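Soluble lytic murein transglycosylase (Pseudomonas aeruginosa, PDB 5OHU) cleaves the glycan strands of peptidoglycan as a lytic transglycosylase, turning the polymer over by both exolytic and endolytic action. Local coordinates at residues A[121-125]-A[126-130]; A[194-197]-A[198-202]; A[628-631]-A[632-635]. All blocks are in the same frame, centred on the assembly; numbering follows the deposited sequence.

Contact 1 (A[121-125]-A[126-130]); sequences PKLNF and TELDC. With PO4 (phosphate ion), chain E.
The carbonyl oxygen of Phe125 takes two backbone N-H groups from the first turn of helix 126-138. Asp129 N reaches Phe125 O at 3.2 Å along a nearly straight bond (170°) in the carbonyl plane, while Leu128 N, at 3.0 Å from the same oxygen, is bent to 123° and counts as weak. Phe125 is thus the N-cap, but its side chain has no acceptor to offer the helix end. Water supplies a further link: Asp129 OD1 and Phe125 N are bridged by one molecule, whose protons have competing acceptors. A second water joins Asp129 OD2 to Pro121 O, though its leg to Pro121 O is doubtfully short. Tyr119 binds Asp129 OD1 directly, so this buried carboxylate tethers the helix to the turn before it. Leu128 CD1 touches both Phe125 CB (3.8 Å) and Leu123 CD1 (3.9 Å). The side chains of Phe125 and Leu128 run side by side in the same direction, each with CG beside its backbone N. The ring of Phe125 also meets Trp97, and Leu128 rests on Leu100 and Leu103 of helix 95-108. This is a helix-loop-helix corner of the alpha-superhelical part of the Slt fold, in which Asn124, in the left-handed region, turns the chain out of a 3-10 segment. Cys130, one turn on, joins Cys163 in a disulfide to helix 161-172. On the exposed side of the 3-10 segment a phosphate, probably from the crystallisation liquor, accepts from Asn124 ND2 at its O2 (2.9 Å) and from Lys122 NZ at its O3 (3.2 Å).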
ATOM      1  N   PRO A 121       5.661  22.259  -5.151  1.00 19.04           N
ATOM      2  CA  PRO A 121       5.707  20.945  -5.819  1.00 19.88           C
ATOM      3  C   PRO A 121       5.169  19.814  -4.964  1.00 25.14           C
ATOM      4  O   PRO A 121       4.604  18.849  -5.500  1.00 24.35           O
ATOM      5  CB  PRO A 121       7.199  20.743  -6.099  1.00 21.46           C
ATOM      6  CG  PRO A 121       7.799  22.106  -6.101  1.00 27.66           C
ATOM      7  CD  PRO A 121       6.946  22.975  -5.207  1.00 24.48           C
ATOM      8  N   LYS A 122       5.321  19.906  -3.644  1.00 18.61           N
ATOM      9  CA  LYS A 122       4.923  18.824  -2.761  1.00 20.16           C
ATOM     10  C   LYS A 122       3.423  18.742  -2.568  1.00 24.66           C
ATOM     11  O   LYS A 122       2.957  17.824  -1.893  1.00 27.72           O
ATOM     12  CB  LYS A 122       5.620  18.961  -1.407  1.00 31.22           C
ATOM     13  CG  LYS A 122       7.107  18.678  -1.490  1.00 45.83           C
ATOM     14  CD  LYS A 122       7.391  17.494  -2.437  1.00 58.10           C
ATOM     15  CE  LYS A 122       8.312  17.891  -3.605  1.00 62.15           C
ATOM     16  NZ  LYS A 122       8.629  16.737  -4.485  1.00 60.76           N
ATOM     17  N   LEU A 123       2.651  19.662  -3.144  1.00 27.36           N
ATOM     18  CA  LEU A 123       1.210  19.458  -3.178  1.00 25.12           C
ATOM     19  C   LEU A 123       0.818  18.274  -4.057  1.00 18.92           C
ATOM     20  O   LEU A 123      -0.268  17.722  -3.873  1.00 25.20           O
ATOM     21  CB  LEU A 123       0.514  20.723  -3.660  1.00 25.56           C
ATOM     22  CG  LEU A 123       0.470  21.822  -2.599  1.00 28.64           C
ATOM     23  CD1 LEU A 123      -0.027  23.109  -3.209  1.00 22.08           C
ATOM     24  CD2 LEU A 123      -0.390  21.397  -1.383  1.00 19.70           C
ATOM     25  N   ASN A 124       1.664  17.878  -5.005  1.00 20.54           N
ATOM     26  CA  ASN A 124       1.363  16.752  -5.893  1.00 32.80           C
ATOM     27  C   ASN A 124       0.100  16.994  -6.717  1.00 30.36           C
ATOM     28  O   ASN A 124      -0.685  16.077  -6.960  1.00 25.21           O
ATOM     29  CB  ASN A 124       1.243  15.442  -5.111  1.00 34.86           C
ATOM     30  CG  ASN A 124       2.542  15.033  -4.494  1.00 43.84           C
ATOM     31  OD1 ASN A 124       3.585  15.049  -5.151  1.00 50.66           O
ATOM     32  ND2 ASN A 124       2.500  14.682  -3.219  1.00 47.96           N
ATOM     33  N   PHE A 125      -0.103  18.237  -7.147  1.00 23.80           N
ATOM     34  CA  PHE A 125      -1.112  18.556  -8.149  1.00 28.86           C
ATOM     35  C   PHE A 125      -0.409  18.733  -9.489  1.00 22.21           C
ATOM     36  O   PHE A 125       0.293  19.726  -9.702  1.00 23.53           O
ATOM     37  CB  PHE A 125      -1.897  19.808  -7.775  1.00 29.06           C
ATOM     38  CG  PHE A 125      -2.821  19.617  -6.612  1.00 26.82           C
ATOM     39  CD1 PHE A 125      -3.831  18.671  -6.662  1.00 26.29           C
ATOM     40  CD2 PHE A 125      -2.691  20.400  -5.473  1.00 22.64           C
ATOM     41  CE1 PHE A 125      -4.704  18.508  -5.587  1.00 34.98           C
ATOM     42  CE2 PHE A 125      -3.552  20.242  -4.401  1.00 20.84           C
ATOM     43  CZ  PHE A 125      -4.560  19.294  -4.454  1.00 27.52           C
ATOM     44  N   THR A 126      -0.588  17.757 -10.381  1.00 18.89           N
ATOM     45  CA  THR A 126      -0.022  17.852 -11.722  1.00 19.67           C
ATOM     46  C   THR A 126      -0.405  19.158 -12.413  1.00 20.07           C
ATOM     47  O   THR A 126       0.395  19.721 -13.168  1.00 20.54           O
ATOM     48  CB  THR A 126      -0.491  16.647 -12.552  1.00 30.66           C
ATOM     49  OG1 THR A 126      -0.032  15.443 -11.938  1.00 34.06           O
ATOM     50  CG2 THR A 126       0.052  16.704 -13.971  1.00 13.87           C
ATOM     51  N   GLU A 127      -1.617  19.659 -12.165  1.00 20.55           N
ATOM     52  CA  GLU A 127      -2.053  20.896 -12.797  1.00 18.72           C
ATOM     53  C   GLU A 127      -1.146  22.066 -12.426  1.00 22.77           C
ATOM     54  O   GLU A 127      -0.797  22.889 -13.280  1.00 24.42           O
ATOM     55  CB  GLU A 127      -3.501  21.189 -12.405  1.00 21.15           C
ATOM     56  CG  GLU A 127      -4.066  22.447 -13.050  1.00 23.91           C
ATOM     57  CD  GLU A 127      -5.504  22.735 -12.619  1.00 37.83           C
ATOM     58  OE1 GLU A 127      -6.098  23.691 -13.151  1.00 38.41           O
ATOM     59  OE2 GLU A 127      -6.045  22.003 -11.753  1.00 39.37           O
ATOM     60  N   LEU A 128      -0.750  22.155 -11.159  1.00 19.04           N
ATOM     61  CA  LEU A 128       0.142  23.235 -10.754  1.00 19.01           C
ATOM     62  C   LEU A 128       1.541  23.047 -11.340  1.00 15.14           C
ATOM     63  O   LEU A 128       2.175  24.015 -11.780  1.00 20.66           O
ATOM     64  CB  LEU A 128       0.202  23.319  -9.224  1.00 16.84           C
ATOM     65  CG  LEU A 128      -1.090  23.558  -8.455  1.00 15.79           C
ATOM     66  CD1 LEU A 128      -0.840  23.384  -6.972  1.00 21.87           C
ATOM     67  CD2 LEU A 128      -1.658  24.951  -8.744  1.00 16.08           C
ATOM     68  N   ASP A 129       2.039  21.812 -11.349  1.00 15.40           N
ATOM     69  CA  ASP A 129       3.317  21.534 -11.997  1.00 19.91           C
ATOM     70  C   ASP A 129       3.313  22.018 -13.441  1.00 15.81           C
ATOM     71  O   ASP A 129       4.281  22.628 -13.908  1.00 18.19           O
ATOM     72  CB  ASP A 129       3.632  20.034 -11.930  1.00 19.87           C
ATOM     73  CG  ASP A 129       3.683  19.504 -10.505  1.00 27.05           C
ATOM     74  OD1 ASP A 129       3.699  20.317  -9.547  1.00 28.75           O
ATOM     75  OD2 ASP A 129       3.720  18.264 -10.339  1.00 31.25           O
ATOM     76  N   CYS A 130       2.212  21.803 -14.152  1.00 15.85           N
ATOM     77  CA  CYS A 130       2.158  22.253 -15.542  1.00 14.61           C
ATOM     78  C   CYS A 130       2.107  23.767 -15.644  1.00 20.61           C
ATOM     79  O   CYS A 130       2.809  24.354 -16.478  1.00 19.25           O
ATOM     80  CB  CYS A 130       0.975  21.602 -16.241  1.00 18.32           C
ATOM     81  SG  CYS A 130       1.444  19.877 -16.592  1.00 34.40           S
TER
HETATM   82  P   PO4 E 704       6.147  14.011  -2.560  1.00132.19           P
HETATM   83  O1  PO4 E 704       5.902  12.541  -2.817  1.00129.35           O
HETATM   84  O2  PO4 E 704       5.027  14.568  -1.710  1.00131.50           O
HETATM   85  O3  PO4 E 704       6.207  14.758  -3.874  1.00132.16           O
HETATM   86  O4  PO4 E 704       7.463  14.189  -1.839  1.00135.72           O
HETATM   87  O   HOH W   1       4.720  17.639  -7.691  1.00 29.37           O
HETATM   88  O   HOH W   2       2.157  20.428  -6.962  1.00 15.23           O

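Contact 2 (A[194-197]-A[198-202]); sequences YSLA and SHLAQ
Tyr194 O, Ser195 O, Leu196 O and Ala197 O each accept the N-H four residues on, the i to i+4 ladder of an alpha helix. The shortest rung is Ser198 N to Tyr194 O, 2.7 Å. The straightest is Leu200 N to Leu196 O, 2.8 Å at 170°. Among polar side chains, Ser198 folds OG back beside its own backbone N (chi1 -67°), 3.0 Å from Tyr194 O; whether its proton goes there is not settled. Helix 194-201 lies between helices 178-190 and 208-219 in the alpha-superhelical region, and the buried Ala197 touches both, with Leu185 and Ala188 to one and Val215 to the other. Apolar contact along the helix comes from Leu196 and Leu200, whose side chains cross obliquely with CD1 of Leu196 4.1 Å from CG of Leu200; both also rest on Arg184. On the exposed flank the contact is of mixed polarity. The imidazole of His199 comes obliquely past Ser195 O, its ND1 3.1 Å from Ser195 O but too badly angled to bond, and its CE1 comes within 3.5 Å of Ser195 OG. Gln202 OE1 lies in the plane of that ring, at its edge.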
ATOM      1  N   TYR A 194      -5.304   2.767 -23.810  1.00 23.62           N
ATOM      2  CA  TYR A 194      -5.143   2.584 -25.254  1.00 27.79           C
ATOM      3  C   TYR A 194      -5.723   3.730 -26.064  1.00 31.34           C
ATOM      4  O   TYR A 194      -5.254   3.987 -27.177  1.00 32.08           O
ATOM      5  CB  TYR A 194      -5.755   1.257 -25.702  1.00 24.79           C
ATOM      6  CG  TYR A 194      -5.220   0.077 -24.917  1.00 32.04           C
ATOM      7  CD1 TYR A 194      -3.863  -0.237 -24.944  1.00 33.36           C
ATOM      8  CD2 TYR A 194      -6.062  -0.720 -24.144  1.00 29.66           C
ATOM      9  CE1 TYR A 194      -3.355  -1.320 -24.221  1.00 33.09           C
ATOM     10  CE2 TYR A 194      -5.564  -1.806 -23.415  1.00 28.91           C
ATOM     11  CZ  TYR A 194      -4.209  -2.100 -23.462  1.00 32.22           C
ATOM     12  OH  TYR A 194      -3.712  -3.172 -22.751  1.00 23.89           O
ATOM     13  N   SER A 195      -6.710   4.445 -25.532  1.00 27.58           N
ATOM     14  CA  SER A 195      -7.224   5.602 -26.249  1.00 27.85           C
ATOM     15  C   SER A 195      -6.145   6.675 -26.357  1.00 25.65           C
ATOM     16  O   SER A 195      -5.872   7.201 -27.441  1.00 28.02           O
ATOM     17  CB  SER A 195      -8.477   6.125 -25.548  1.00 37.92           C
ATOM     18  OG  SER A 195      -8.960   7.295 -26.179  1.00 52.49           O
ATOM     19  N   LEU A 196      -5.487   6.983 -25.238  1.00 20.15           N
ATOM     20  CA  LEU A 196      -4.294   7.815 -25.286  1.00 18.43           C
ATOM     21  C   LEU A 196      -3.265   7.254 -26.266  1.00 25.56           C
ATOM     22  O   LEU A 196      -2.807   7.962 -27.169  1.00 27.12           O
ATOM     23  CB  LEU A 196      -3.700   7.940 -23.883  1.00 13.26           C
ATOM     24  CG  LEU A 196      -2.405   8.756 -23.831  1.00 19.03           C
ATOM     25  CD1 LEU A 196      -2.552  10.112 -24.464  1.00 13.41           C
ATOM     26  CD2 LEU A 196      -1.855   8.858 -22.411  1.00 26.51           C
ATOM     27  N   ALA A 197      -2.899   5.975 -26.108  1.00 20.88           N
ATOM     28  CA  ALA A 197      -1.848   5.384 -26.942  1.00 17.99           C
ATOM     29  C   ALA A 197      -2.193   5.480 -28.422  1.00 18.28           C
ATOM     30  O   ALA A 197      -1.334   5.812 -29.252  1.00 22.66           O
ATOM     31  CB  ALA A 197      -1.616   3.924 -26.536  1.00 16.64           C
ATOM     32  N   SER A 198      -3.453   5.223 -28.767  1.00 15.78           N
ATOM     33  CA  SER A 198      -3.856   5.294 -30.165  1.00 30.27           C
ATOM     34  C   SER A 198      -3.838   6.726 -30.677  1.00 30.96           C
ATOM     35  O   SER A 198      -3.513   6.956 -31.847  1.00 38.98           O
ATOM     36  CB  SER A 198      -5.240   4.675 -30.354  1.00 27.56           C
ATOM     37  OG  SER A 198      -5.195   3.279 -30.120  1.00 37.73           O
ATOM     38  N   HIS A 199      -4.175   7.696 -29.825  1.00 25.01           N
ATOM     39  CA  HIS A 199      -4.043   9.096 -30.223  1.00 20.35           C
ATOM     40  C   HIS A 199      -2.580   9.469 -30.449  1.00 24.68           C
ATOM     41  O   HIS A 199      -2.247  10.137 -31.438  1.00 25.40           O
ATOM     42  CB  HIS A 199      -4.684   9.989 -29.172  1.00 27.58           C
ATOM     43  CG  HIS A 199      -6.178   9.960 -29.196  1.00 50.53           C
ATOM     44  ND1 HIS A 199      -6.945   9.995 -28.050  1.00 60.07           N
ATOM     45  CD2 HIS A 199      -7.050   9.900 -30.230  1.00 61.18           C
ATOM     46  CE1 HIS A 199      -8.224   9.954 -28.377  1.00 67.09           C
ATOM     47  NE2 HIS A 199      -8.315   9.898 -29.693  1.00 69.31           N
ATOM     48  N   LEU A 200      -1.684   9.043 -29.551  1.00 17.44           N
ATOM     49  CA  LEU A 200      -0.261   9.245 -29.807  1.00 22.62           C
ATOM     50  C   LEU A 200       0.170   8.552 -31.092  1.00 25.03           C
ATOM     51  O   LEU A 200       0.977   9.094 -31.853  1.00 29.83           O
ATOM     52  CB  LEU A 200       0.571   8.753 -28.621  1.00 17.36           C
ATOM     53  CG  LEU A 200       0.295   9.498 -27.307  1.00 17.97           C
ATOM     54  CD1 LEU A 200       0.967   8.793 -26.151  1.00 15.76           C
ATOM     55  CD2 LEU A 200       0.821  10.911 -27.378  1.00 16.10           C
ATOM     56  N   ALA A 201      -0.372   7.362 -31.357  1.00 18.96           N
ATOM     57  CA  ALA A 201       0.013   6.624 -32.554  1.00 25.83           C
ATOM     58  C   ALA A 201      -0.354   7.391 -33.819  1.00 31.52           C
ATOM     59  O   ALA A 201       0.408   7.396 -34.797  1.00 32.48           O
ATOM     60  CB  ALA A 201      -0.641   5.238 -32.545  1.00 23.31           C
ATOM     61  N   GLN A 202      -1.504   8.067 -33.812  1.00 33.15           N
ATOM     62  CA  GLN A 202      -1.917   8.898 -34.940  1.00 39.77           C
ATOM     63  C   GLN A 202      -1.076  10.153 -35.095  1.00 38.87           C
ATOM     64  O   GLN A 202      -1.262  10.894 -36.067  1.00 49.29           O
ATOM     65  CB  GLN A 202      -3.390   9.290 -34.797  1.00 43.02           C
ATOM     66  CG  GLN A 202      -4.360   8.150 -35.060  1.00 55.37           C
ATOM     67  CD  GLN A 202      -5.764   8.457 -34.576  1.00 71.19           C
ATOM     68  OE1 GLN A 202      -5.974   9.381 -33.789  1.00 76.84           O
ATOM     69  NE2 GLN A 202      -6.734   7.684 -35.047  1.00 77.10           N
TER

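Contact 3 (A[628-631]-A[632-635]); sequences PQPI and VDWH
Pro630 turns its ring toward the next residues of the chain, and the carboxylate of Asp633 comes across it at about a right angle, OD1 3.4 Å from Pro630 CG. The same ring sets CB 3.5 Å from Val632 O, so CB and CG of the proline each lie against an oxygen. The tight side continues through Ile631 and Val632. Ile631 adopts helical backbone angles between extended neighbours, which kinks the chain there on its way from helix 605-624 to the small two-stranded sheet. Val632 CG1, beside its own backbone N (chi1 -77°), presses to 3.2 Å from Ile631 O, while CG2 of Val632 stands 4.3 Å from CG2 of Ile631. The two residues pack among helices of the C-terminal half of the chain, Ile631 against Phe374, Phe377 and Leu378 of helix 374-383 and Leu615 and Val619 of helix 605-624, and Val632 on Val570 of helix 569-578. The solvent side begins at Asp633, which is partly exposed, and goes on through the exposed Trp634 and His635. Here the side chain of Asp633 passes that of the buried Gln629 at about a right angle, carboxylate and amide planes turned 62° apart. At the kink Ile631 N binds Tyr387 OH and Ile631 O binds Arg569 NH2. Arg569 also makes a long, weak ion pair with Asp633 OD2, and the backbone N of Asp633 is bonded to Glu636 OE2. With no clear hydrogen bond between its halves, the turn probably takes its shape largely from packing and from these outside groups, and Arg569, near both a carbonyl and the carboxylate, would probably favour the charged form of Asp633.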
ATOM      1  N   PRO A 628      -2.020 -19.846  25.750  1.00 28.47           N
ATOM      2  CA  PRO A 628      -0.815 -19.699  24.924  1.00 23.74           C
ATOM      3  C   PRO A 628      -0.970 -20.342  23.557  1.00 25.20           C
ATOM      4  O   PRO A 628      -1.528 -21.432  23.405  1.00 21.95           O
ATOM      5  CB  PRO A 628       0.277 -20.417  25.730  1.00 20.37           C
ATOM      6  CG  PRO A 628      -0.357 -20.821  27.055  1.00 27.39           C
ATOM      7  CD  PRO A 628      -1.698 -20.183  27.146  1.00 30.54           C
ATOM      8  N   GLN A 629      -0.436 -19.647  22.564  1.00 24.72           N
ATOM      9  CA  GLN A 629      -0.544 -19.987  21.148  1.00 18.51           C
ATOM     10  C   GLN A 629       0.867 -19.976  20.582  1.00 18.26           C
ATOM     11  O   GLN A 629       1.489 -18.903  20.486  1.00 21.48           O
ATOM     12  CB  GLN A 629      -1.443 -18.971  20.433  1.00 19.45           C
ATOM     13  CG  GLN A 629      -1.613 -19.150  18.931  1.00 21.92           C
ATOM     14  CD  GLN A 629      -2.064 -20.538  18.533  1.00 20.61           C
ATOM     15  OE1 GLN A 629      -1.279 -21.367  18.062  1.00 20.25           O
ATOM     16  NE2 GLN A 629      -3.342 -20.790  18.703  1.00 14.92           N
ATOM     17  N   PRO A 630       1.434 -21.121  20.242  1.00 15.27           N
ATOM     18  CA  PRO A 630       2.713 -21.127  19.535  1.00 14.41           C
ATOM     19  C   PRO A 630       2.536 -20.535  18.139  1.00 14.06           C
ATOM     20  O   PRO A 630       1.428 -20.496  17.596  1.00 17.63           O
ATOM     21  CB  PRO A 630       3.072 -22.617  19.455  1.00 15.76           C
ATOM     22  CG  PRO A 630       1.788 -23.361  19.686  1.00 22.82           C
ATOM     23  CD  PRO A 630       0.877 -22.464  20.456  1.00 14.69           C
ATOM     24  N   ILE A 631       3.650 -20.119  17.525  1.00 13.85           N
ATOM     25  CA  ILE A 631       3.554 -19.465  16.216  1.00 14.51           C
ATOM     26  C   ILE A 631       2.865 -20.378  15.194  1.00 15.35           C
ATOM     27  O   ILE A 631       2.111 -19.904  14.336  1.00 15.53           O
ATOM     28  CB  ILE A 631       4.940 -18.999  15.736  1.00 13.42           C
ATOM     29  CG1 ILE A 631       4.806 -18.155  14.446  1.00 14.72           C
ATOM     30  CG2 ILE A 631       5.898 -20.178  15.520  1.00 13.15           C
ATOM     31  CD1 ILE A 631       4.200 -16.773  14.681  1.00 13.49           C
ATOM     32  N   VAL A 632       3.121 -21.694  15.255  1.00 14.05           N
ATOM     33  CA  VAL A 632       2.305 -22.686  14.562  1.00 12.72           C
ATOM     34  C   VAL A 632       2.122 -23.890  15.472  1.00 13.91           C
ATOM     35  O   VAL A 632       2.967 -24.210  16.312  1.00 18.87           O
ATOM     36  CB  VAL A 632       2.896 -23.167  13.219  1.00 19.37           C
ATOM     37  CG1 VAL A 632       2.683 -22.126  12.118  1.00 25.02           C
ATOM     38  CG2 VAL A 632       4.357 -23.532  13.402  1.00 14.50           C
ATOM     39  N   ASP A 633       1.014 -24.574  15.269  1.00 13.87           N
ATOM     40  CA  ASP A 633       0.701 -25.773  16.024  1.00 12.86           C
ATOM     41  C   ASP A 633       1.375 -26.994  15.406  1.00 12.47           C
ATOM     42  O   ASP A 633       1.769 -26.988  14.237  1.00 12.57           O
ATOM     43  CB  ASP A 633      -0.816 -25.952  16.093  1.00 15.68           C
ATOM     44  CG  ASP A 633      -1.454 -24.971  17.058  1.00 26.76           C
ATOM     45  OD1 ASP A 633      -0.927 -24.820  18.187  1.00 32.25           O
ATOM     46  OD2 ASP A 633      -2.458 -24.343  16.686  1.00 27.57           O
ATOM     47  N   TRP A 634       1.520 -28.044  16.227  1.00 16.49           N
ATOM     48  CA  TRP A 634       2.125 -29.294  15.759  1.00 14.57           C
ATOM     49  C   TRP A 634       1.519 -29.742  14.447  1.00 11.91           C
ATOM     50  O   TRP A 634       2.242 -30.117  13.519  1.00 13.90           O
ATOM     51  CB  TRP A 634       1.936 -30.416  16.782  1.00 12.38           C
ATOM     52  CG  TRP A 634       2.538 -30.159  18.088  1.00 18.73           C
ATOM     53  CD1 TRP A 634       1.890 -30.086  19.292  1.00 13.14           C
ATOM     54  CD2 TRP A 634       3.927 -29.964  18.361  1.00 12.73           C
ATOM     55  NE1 TRP A 634       2.781 -29.826  20.293  1.00 16.56           N
ATOM     56  CE2 TRP A 634       4.043 -29.755  19.757  1.00 14.57           C
ATOM     57  CE3 TRP A 634       5.082 -29.931  17.560  1.00 15.20           C
ATOM     58  CZ2 TRP A 634       5.276 -29.517  20.381  1.00 16.56           C
ATOM     59  CZ3 TRP A 634       6.318 -29.694  18.172  1.00 21.76           C
ATOM     60  CH2 TRP A 634       6.402 -29.490  19.580  1.00 16.89           C
ATOM     61  N   HIS A 635       0.194 -29.706  14.339  1.00 12.02           N
ATOM     62  CA  HIS A 635      -0.406 -30.251  13.131  1.00 11.75           C
ATOM     63  C   HIS A 635      -0.260 -29.339  11.926  1.00 11.94           C
ATOM     64  O   HIS A 635      -0.641 -29.743  10.828  1.00 12.25           O
ATOM     65  CB  HIS A 635      -1.883 -30.565  13.343  1.00 11.95           C
ATOM     66  CG  HIS A 635      -2.760 -29.358  13.436  1.00 22.02           C
ATOM     67  ND1 HIS A 635      -2.931 -28.647  14.609  1.00 20.38           N
ATOM     68  CD2 HIS A 635      -3.559 -28.764  12.514  1.00 16.17           C
ATOM     69  CE1 HIS A 635      -3.787 -27.658  14.402  1.00 20.19           C
ATOM     70  NE2 HIS A 635      -4.183 -27.708  13.140  1.00 21.42           N
TER

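The three contacts follow one another along the chain without interlocking. Contacts 1 and 2 both belong to the N-terminal alpha-superhelical region, with centres about 25 Å apart and nearest atoms about 12 Å apart: one where a loop enters helix 126-138, the other on helix 194-201. Contact 3 lies across the centre of the chain, its centre about 51 Å from that of contact 1 and 56 Å from that of contact 2. It follows helix 605-624 and packs on helix 569-578 of the SLT transglycosylase domain. The first two thus lie within the helical scaffold, whereas residues 628-635 lie near the chain's end, on the side that carries the transglycosylase domain.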